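Local coordinates for SusD superfamily protein (Bacteroides fragilis NCTC 9343, PDB 3NQP), which probably binds glycans at the outer membrane as a SusD-family lipoprotein, capturing sugar for uptake by the cell, at residues N399-R410 against Y423-N434. Sequence-based numbering, arbitrary orientation.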
loop_
_atom_site.group_PDB
_atom_site.type_symbol
_atom_site.label_atom_id
_atom_site.label_comp_id
_atom_site.label_asym_id
_atom_site.label_seq_id
_atom_site.Cartn_x
_atom_site.Cartn_y
_atom_site.Cartn_z
ATOM N N ASN A 399 5.817 -22.411 12.782
ATOM C CA ASN A 399 6.880 -22.329 11.800
ATOM C C ASN A 399 6.542 -23.018 10.496
ATOM O O ASN A 399 6.945 -22.548 9.422
ATOM C CB ASN A 399 8.177 -22.811 12.428
ATOM C CG ASN A 399 8.508 -21.988 13.679
ATOM O OD1 ASN A 399 8.424 -20.765 13.629
ATOM N ND2 ASN A 399 8.753 -22.649 14.815
ATOM N N ALA A 400 5.802 -24.112 10.575
ATOM C CA ALA A 400 5.379 -24.842 9.367
ATOM C C ALA A 400 4.443 -23.948 8.543
ATOM O O ALA A 400 4.581 -23.879 7.328
ATOM C CB ALA A 400 4.683 -26.159 9.724
ATOM N N ALA A 401 3.561 -23.197 9.195
ATOM C CA ALA A 401 2.619 -22.311 8.472
ATOM C C ALA A 401 3.345 -21.090 7.860
ATOM O O ALA A 401 3.002 -20.655 6.756
ATOM C CB ALA A 401 1.408 -21.836 9.379
ATOM N N VAL A 402 4.366 -20.565 8.544
ATOM C CA VAL A 402 5.199 -19.484 7.967
ATOM C C VAL A 402 5.716 -19.911 6.599
ATOM O O VAL A 402 5.531 -19.213 5.579
ATOM C CB VAL A 402 6.383 -19.106 8.851
ATOM C CG1 VAL A 402 7.314 -18.145 8.062
ATOM C CG2 VAL A 402 5.892 -18.458 10.175
ATOM N N ALA A 403 6.345 -21.076 6.584
ATOM C CA ALA A 403 6.942 -21.640 5.383
ATOM C C ALA A 403 5.901 -21.921 4.316
ATOM O O ALA A 403 6.155 -21.699 3.150
ATOM C CB ALA A 403 7.697 -22.939 5.728
ATOM N N LYS A 404 4.754 -22.455 4.719
ATOM C CA LYS A 404 3.670 -22.754 3.790
ATOM C C LYS A 404 3.268 -21.519 3.017
ATOM O O LYS A 404 3.118 -21.553 1.807
ATOM C CB LYS A 404 2.455 -23.338 4.525
ATOM C CG LYS A 404 1.193 -23.630 3.682
ATOM C CD LYS A 404 0.039 -24.140 4.555
ATOM C CE LYS A 404 -0.581 -23.007 5.414
ATOM N NZ LYS A 404 -1.580 -23.511 6.402
ATOM N N TYR A 405 2.996 -20.445 3.727
ATOM C CA TYR A 405 2.480 -19.243 3.061
ATOM C C TYR A 405 3.550 -18.556 2.189
ATOM O O TYR A 405 3.249 -18.076 1.103
ATOM C CB TYR A 405 1.961 -18.283 4.108
ATOM C CG TYR A 405 0.620 -18.697 4.658
ATOM C CD1 TYR A 405 -0.477 -18.818 3.823
ATOM C CD2 TYR A 405 0.431 -18.934 6.006
ATOM C CE1 TYR A 405 -1.748 -19.158 4.331
ATOM C CE2 TYR A 405 -0.839 -19.279 6.511
ATOM C CZ TYR A 405 -1.915 -19.387 5.662
ATOM O OH TYR A 405 -3.166 -19.742 6.159
ATOM N N ILE A 406 4.793 -18.494 2.668
ATOM C CA ILE A 406 5.896 -17.983 1.838
ATOM C C ILE A 406 6.043 -18.789 0.555
ATOM O O ILE A 406 6.201 -18.226 -0.519
ATOM C CB ILE A 406 7.247 -17.976 2.578
ATOM C CG1 ILE A 406 7.243 -16.924 3.692
ATOM C CG2 ILE A 406 8.421 -17.700 1.592
ATOM C CD1 ILE A 406 8.467 -17.068 4.680
ATOM N N ASN A 407 5.998 -20.100 0.664
ATOM C CA ASN A 407 6.164 -20.947 -0.511
ATOM C C ASN A 407 4.985 -20.920 -1.484
ATOM O O ASN A 407 5.182 -21.111 -2.688
ATOM C CB ASN A 407 6.523 -22.373 -0.107
ATOM C CG ASN A 407 7.949 -22.483 0.436
ATOM O OD1 ASN A 407 8.880 -21.860 -0.103
ATOM N ND2 ASN A 407 8.131 -23.286 1.503
ATOM N N LEU A 408 3.771 -20.701 -0.994
ATOM C CA LEU A 408 2.652 -20.467 -1.884
ATOM C C LEU A 408 2.959 -19.265 -2.802
ATOM O O LEU A 408 2.810 -19.354 -4.009
ATOM C CB LEU A 408 1.369 -20.156 -1.101
ATOM C CG LEU A 408 0.561 -21.365 -0.654
ATOM C CD1 LEU A 408 -0.545 -20.928 0.361
ATOM C CD2 LEU A 408 -0.015 -22.143 -1.860
ATOM N N VAL A 409 3.410 -18.155 -2.212
ATOM C CA VAL A 409 3.740 -16.955 -3.003
ATOM C C VAL A 409 4.942 -17.177 -3.907
ATOM O O VAL A 409 4.878 -16.828 -5.099
ATOM C CB VAL A 409 3.941 -15.744 -2.088
ATOM C CG1 VAL A 409 4.323 -14.517 -2.908
ATOM C CG2 VAL A 409 2.656 -15.553 -1.215
ATOM N N ARG A 410 6.021 -17.799 -3.388
ATOM C CA ARG A 410 7.205 -18.046 -4.229
ATOM C C ARG A 410 6.880 -18.943 -5.383
ATOM O O ARG A 410 7.376 -18.738 -6.492
ATOM C CB ARG A 410 8.347 -18.678 -3.461
ATOM C CG ARG A 410 8.928 -17.757 -2.417
ATOM C CD ARG A 410 10.200 -18.315 -1.830
ATOM N NE ARG A 410 10.786 -17.458 -0.791
ATOM C CZ ARG A 410 11.921 -17.726 -0.162
ATOM N NH1 ARG A 410 12.629 -18.822 -0.469
ATOM N NH2 ARG A 410 12.382 -16.878 0.741
ATOM N N TYR A 423 14.709 -22.742 -4.585
ATOM C CA TYR A 423 13.873 -21.558 -4.264
ATOM C C TYR A 423 12.928 -21.694 -3.082
ATOM O O TYR A 423 12.384 -20.690 -2.615
ATOM C CB TYR A 423 13.098 -21.131 -5.534
ATOM C CG TYR A 423 14.009 -20.869 -6.726
ATOM C CD1 TYR A 423 15.149 -20.100 -6.587
ATOM C CD2 TYR A 423 13.727 -21.389 -7.969
ATOM C CE1 TYR A 423 15.962 -19.850 -7.632
ATOM C CE2 TYR A 423 14.558 -21.144 -9.058
ATOM C CZ TYR A 423 15.678 -20.394 -8.891
ATOM O OH TYR A 423 16.557 -20.174 -9.951
ATOM N N ALA A 424 12.736 -22.898 -2.549
ATOM C CA ALA A 424 11.739 -23.091 -1.485
ATOM C C ALA A 424 12.321 -22.606 -0.163
ATOM O O ALA A 424 13.501 -22.760 0.070
ATOM C CB ALA A 424 11.332 -24.557 -1.368
ATOM N N TYR A 425 11.490 -22.015 0.685
ATOM C CA TYR A 425 11.903 -21.623 2.033
ATOM C C TYR A 425 11.829 -22.815 3.002
ATOM O O TYR A 425 10.754 -23.393 3.192
ATOM C CB TYR A 425 10.994 -20.488 2.524
ATOM C CG TYR A 425 11.378 -19.952 3.899
ATOM C CD1 TYR A 425 12.519 -19.149 4.077
ATOM C CD2 TYR A 425 10.600 -20.250 5.008
ATOM C CE1 TYR A 425 12.868 -18.676 5.351
ATOM C CE2 TYR A 425 10.940 -19.795 6.270
ATOM C CZ TYR A 425 12.075 -19.025 6.444
ATOM O OH TYR A 425 12.384 -18.572 7.714
ATOM N N PRO A 426 12.955 -23.187 3.632
ATOM C CA PRO A 426 12.863 -24.333 4.540
ATOM C C PRO A 426 12.382 -23.827 5.872
ATOM O O PRO A 426 12.731 -22.703 6.259
ATOM C CB PRO A 426 14.318 -24.841 4.630
ATOM C CG PRO A 426 15.191 -23.605 4.378
ATOM C CD PRO A 426 14.334 -22.632 3.562
ATOM N N GLU A 427 11.582 -24.625 6.570
ATOM C CA GLU A 427 11.015 -24.163 7.814
ATOM C C GLU A 427 12.109 -24.003 8.863
ATOM O O GLU A 427 13.151 -24.667 8.797
ATOM C CB GLU A 427 9.878 -25.096 8.276
ATOM C CG GLU A 427 10.221 -26.247 9.203
ATOM C CD GLU A 427 8.944 -26.909 9.757
ATOM O OE1 GLU A 427 8.241 -27.490 8.936
ATOM O OE2 GLU A 427 8.644 -26.822 10.980
ATOM N N THR A 428 11.882 -23.109 9.822
ATOM C CA THR A 428 12.871 -22.869 10.865
ATOM C C THR A 428 12.202 -22.341 12.096
ATOM O O THR A 428 11.172 -21.656 12.015
ATOM C CB THR A 428 13.980 -21.892 10.450
ATOM O OG1 THR A 428 14.866 -21.713 11.573
ATOM C CG2 THR A 428 13.403 -20.519 9.991
ATOM N N ALA A 429 12.815 -22.641 13.244
ATOM C CA ALA A 429 12.363 -22.129 14.530
ATOM C C ALA A 429 12.858 -20.702 14.850
ATOM O O ALA A 429 12.413 -20.067 15.813
ATOM C CB ALA A 429 12.795 -23.103 15.664
ATOM N N ASP A 430 13.759 -20.197 14.029
ATOM C CA ASP A 430 14.334 -18.911 14.244
ATOM C C ASP A 430 13.362 -17.815 13.826
ATOM O O ASP A 430 13.103 -17.583 12.602
ATOM C CB ASP A 430 15.629 -18.791 13.445
ATOM C CG ASP A 430 16.403 -17.533 13.803
ATOM O OD1 ASP A 430 16.396 -16.571 13.019
ATOM O OD2 ASP A 430 16.974 -17.504 14.883
ATOM N N PHE A 431 12.849 -17.112 14.842
ATOM C CA PHE A 431 11.894 -16.042 14.627
ATOM C C PHE A 431 12.434 -15.007 13.651
ATOM O O PHE A 431 11.723 -14.561 12.748
ATOM C CB PHE A 431 11.526 -15.347 15.942
ATOM C CG PHE A 431 10.494 -14.263 15.778
ATOM C CD1 PHE A 431 10.869 -12.978 15.366
ATOM C CD2 PHE A 431 9.156 -14.515 16.045
ATOM C CE1 PHE A 431 9.922 -11.969 15.180
ATOM C CE2 PHE A 431 8.191 -13.489 15.864
ATOM C CZ PHE A 431 8.596 -12.212 15.436
ATOM N N THR A 432 13.697 -14.635 13.809
ATOM C CA THR A 432 14.280 -13.568 13.002
ATOM C C THR A 432 14.315 -13.993 11.536
ATOM O O THR A 432 14.008 -13.219 10.623
ATOM C CB THR A 432 15.703 -13.208 13.469
ATOM O OG1 THR A 432 15.671 -12.745 14.838
ATOM C CG2 THR A 432 16.295 -12.076 12.602
ATOM N N THR A 433 14.724 -15.229 11.297
ATOM C CA THR A 433 14.885 -15.681 9.890
ATOM C C THR A 433 13.503 -15.644 9.228
ATOM O O THR A 433 13.369 -15.205 8.095
ATOM C CB THR A 433 15.483 -17.076 9.844
ATOM O OG1 THR A 433 16.713 -17.051 10.550
ATOM C CG2 THR A 433 15.742 -17.596 8.357
ATOM N N ASN A 434 12.478 -16.123 9.942
ATOM C CA ASN A 434 11.111 -16.107 9.475
ATOM C C ASN A 434 10.596 -14.689 9.223
ATOM O O ASN A 434 10.020 -14.420 8.170
ATOM C CB ASN A 434 10.164 -16.760 10.477
ATOM C CG ASN A 434 10.254 -18.293 10.497
ATOM O OD1 ASN A 434 10.539 -18.956 9.480
ATOM N ND2 ASN A 434 10.005 -18.855 11.667
HETATM O O HOH W 1 9.621 -21.494 9.072
#
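Extended residues 424-428 run back along helix 399-410, antiparallel to it, with Ala403 and Glu427 closest at 5.4 Å between CA atoms, before the chain turns into helix 431-434. Asn407 reads the backbone of Tyr425 from both ends of its amide: Tyr425 N gives a nearly straight bond to Asn407 OD1 (2.7 Å), and Asn407 ND2 returns one to Tyr425 O (3.1 Å), each on a lone pair in the carbonyl plane. Asparagine suits this place because one short, flat group both accepts and donates. One turn on, the extended chain of Arg410 carries NH1 to Tyr423 O (2.9 Å), which lies near the guanidinium plane, while Tyr425 CB sits over one guanidinium face; NE forms a salt bridge with Glu441. Loop 424-430 thus returns along one helix to start the next, helix 431-445, in the helical, TPR-like part of the SusD fold, and Tyr425 fills the angle between the two helices. With CG anti to the backbone N (chi1 -177°), its ring takes Ile406 CD1 over one face, a CH-pi contact 4.1 Å from the centroid; small Ala403 lets the ring edge approach the helix backbone. The phenol then gives its proton to Asn434 OD1 (2.6 Å), beside Val402 CG1. A water lies 2.7 Å from Asn434 OD1 and 2.9 Å from Asn399 O and accepts from Thr428 N, bridging helix and loop where Asn434 ND2 also holds Thr428 O.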